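Putative short-chain dehydrogenase/reductase (Burkholderia xenovorans, PDB 5JY1) binds NAD as a member of the short-chain dehydrogenase/reductase family and is probably an oxidoreductase, perhaps a 3-oxoacyl-[acyl-carrier-protein] reductase. Local coordinates at residues 32-37 and 233-238. Numbering follows the deposited sequence. Where two conformers were deposited one is given.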
loop_
_atom_site.group_PDB
_atom_site.type_symbol
_atom_site.label_atom_id
_atom_site.label_comp_id
_atom_site.label_asym_id
_atom_site.label_seq_id
_atom_site.Cartn_x
_atom_site.Cartn_y
_atom_site.Cartn_z
ATOM N N ARG A 32 -29.432 -7.093 7.432
ATOM C CA ARG A 32 -30.259 -8.173 6.898
ATOM C C ARG A 32 -29.427 -9.417 6.600
ATOM O O ARG A 32 -29.883 -10.543 6.843
ATOM C CB ARG A 32 -30.999 -7.691 5.647
ATOM C CG ARG A 32 -32.178 -6.766 5.947
ATOM C CD ARG A 32 -32.637 -6.018 4.709
ATOM N NE ARG A 32 -32.985 -6.935 3.627
ATOM C CZ ARG A 32 -34.224 -7.296 3.315
ATOM N NH1 ARG A 32 -35.257 -6.808 3.988
ATOM N NH2 ARG A 32 -34.431 -8.144 2.317
ATOM N N SER A 33 -28.209 -9.235 6.072
ATOM C CA SER A 33 -27.328 -10.377 5.832
ATOM C C SER A 33 -26.983 -11.083 7.133
ATOM O O SER A 33 -26.989 -12.317 7.195
ATOM C CB SER A 33 -26.046 -9.927 5.127
ATOM O OG SER A 33 -26.338 -9.259 3.920
ATOM N N PHE A 34 -26.676 -10.316 8.184
ATOM C CA PHE A 34 -26.397 -10.902 9.493
ATOM C C PHE A 34 -27.604 -11.665 10.027
ATOM O O PHE A 34 -27.460 -12.742 10.619
ATOM C CB PHE A 34 -26.010 -9.805 10.493
ATOM C CG PHE A 34 -24.610 -9.276 10.340
ATOM C CD1 PHE A 34 -23.797 -9.656 9.283
ATOM C CD2 PHE A 34 -24.102 -8.391 11.284
ATOM C CE1 PHE A 34 -22.498 -9.155 9.168
ATOM C CE2 PHE A 34 -22.807 -7.899 11.179
ATOM C CZ PHE A 34 -22.011 -8.277 10.117
ATOM N N GLY A 35 -28.802 -11.098 9.871
ATOM C CA GLY A 35 -29.989 -11.779 10.359
ATOM C C GLY A 35 -30.184 -13.133 9.707
ATOM O O GLY A 35 -30.566 -14.101 10.369
ATOM N N ASN A 36 -29.903 -13.223 8.403
ATOM C CA ASN A 36 -30.069 -14.482 7.687
ATOM C C ASN A 36 -28.988 -15.498 8.040
ATOM O O ASN A 36 -29.168 -16.691 7.775
ATOM C CB ASN A 36 -30.086 -14.233 6.177
ATOM C CG ASN A 36 -31.366 -13.560 5.711
ATOM O OD1 ASN A 36 -32.449 -13.815 6.246
ATOM N ND2 ASN A 36 -31.248 -12.686 4.716
ATOM N N GLU A 37 -27.877 -15.061 8.634
ATOM C CA GLU A 37 -26.854 -15.978 9.117
ATOM C C GLU A 37 -27.023 -16.337 10.591
ATOM O O GLU A 37 -26.128 -16.960 11.167
ATOM C CB GLU A 37 -25.454 -15.396 8.872
ATOM C CG GLU A 37 -25.117 -15.232 7.404
ATOM C CD GLU A 37 -25.091 -16.549 6.647
ATOM O OE1 GLU A 37 -24.772 -17.598 7.251
ATOM O OE2 GLU A 37 -25.392 -16.533 5.436
ATOM N N PRO A 233 -22.111 -10.054 2.357
ATOM C CA PRO A 233 -21.285 -11.250 2.587
ATOM C C PRO A 233 -19.849 -10.939 2.955
ATOM O O PRO A 233 -19.220 -11.745 3.653
ATOM C CB PRO A 233 -21.383 -12.003 1.249
ATOM C CG PRO A 233 -22.673 -11.526 0.654
ATOM C CD PRO A 233 -22.712 -10.071 1.011
ATOM N N ALA A 234 -19.305 -9.801 2.517
ATOM C CA ALA A 234 -17.967 -9.422 2.962
ATOM C C ALA A 234 -17.975 -9.072 4.446
ATOM O O ALA A 234 -17.047 -9.422 5.186
ATOM C CB ALA A 234 -17.451 -8.245 2.131
ATOM N N ALA A 235 -19.022 -8.386 4.894
ATOM C CA ALA A 235 -19.189 -8.145 6.320
ATOM C C ALA A 235 -19.356 -9.452 7.089
ATOM O O ALA A 235 -18.798 -9.613 8.181
ATOM C CB ALA A 235 -20.390 -7.229 6.551
ATOM N N VAL A 236 -20.140 -10.390 6.549
ATOM C CA VAL A 236 -20.302 -11.682 7.215
ATOM C C VAL A 236 -18.953 -12.382 7.362
ATOM O O VAL A 236 -18.639 -12.940 8.420
ATOM C CB VAL A 236 -21.318 -12.554 6.452
ATOM C CG1 VAL A 236 -21.311 -13.984 7.002
ATOM C CG2 VAL A 236 -22.723 -11.966 6.582
ATOM N N PHE A 237 -18.133 -12.366 6.306
ATOM C CA PHE A 237 -16.794 -12.945 6.400
ATOM C C PHE A 237 -16.032 -12.376 7.591
ATOM O O PHE A 237 -15.531 -13.124 8.440
ATOM C CB PHE A 237 -16.019 -12.695 5.103
ATOM C CG PHE A 237 -14.563 -13.124 5.162
ATOM C CD1 PHE A 237 -14.219 -14.472 5.208
ATOM C CD2 PHE A 237 -13.551 -12.173 5.142
ATOM C CE1 PHE A 237 -12.886 -14.866 5.263
ATOM C CE2 PHE A 237 -12.207 -12.557 5.183
ATOM C CZ PHE A 237 -11.880 -13.904 5.237
ATOM N N PHE A 238 -15.966 -11.048 7.687
ATOM C CA PHE A 238 -15.201 -10.400 8.743
ATOM C C PHE A 238 -15.886 -10.454 10.099
ATOM O O PHE A 238 -15.298 -9.987 11.083
ATOM C CB PHE A 238 -14.915 -8.939 8.374
ATOM C CG PHE A 238 -13.803 -8.783 7.376
ATOM C CD1 PHE A 238 -12.509 -9.152 7.710
ATOM C CD2 PHE A 238 -14.043 -8.266 6.114
ATOM C CE1 PHE A 238 -11.473 -9.015 6.802
ATOM C CE2 PHE A 238 -13.016 -8.130 5.201
ATOM C CZ PHE A 238 -11.729 -8.508 5.545
#
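Val236 and Phe34 bury the most surface where helix 25-36 packs against helix 227-239. The phenyl ring points one edge at the second helix. Val236 CG2 lies at that edge, near the ring plane, 3.7 Å from Phe34 CD1. Next along the same edge, Phe34 CE1 comes 3.8 Å from Ala235 C, so the ring rim also rests on the backbone between Ala235 and Val236. The methyl of Ala235 adds to this seat, with Ala235 CB 3.9 Å from Phe34 CE1. Phe34 CG stands anti to its own carbonyl carbon (chi1 -76°), and this swings the ring across to the partner helix.

Val236 uses both methyl branches. Val236 CG2 is shared between the Phe34 ring and the CB of Ser33. Val236 CG1 lies 4.0 Å from Glu37 CG, in the aliphatic part of that side chain, and the two side chains cross at about a right angle. The Glu37 chain bends at chi2 (-62°). Glu37 OE1 accepts a hydrogen bond from Leu11 N, while Ser33 OG is hydrogen-bonded to Gly29 O, with a weak bond to Glu228 O of the partner helix. What joins the two segments is van der Waals contact, mostly between side chains.

The axes of helix 32-36 and helix 233-238 approach to 9.4 Å and cross at -57°. Phe34 also touches Ala17 and Val19 of strand 16-20 and Ile94 and Val96 of strand 94-97. On the second helix, Val236 packs against Met242 of a second subunit. Two helices crossing on one face of a parallel sheet of order 3-2-1-4-5-6-7 are characteristic of the Rossmann fold of short-chain dehydrogenases/reductases.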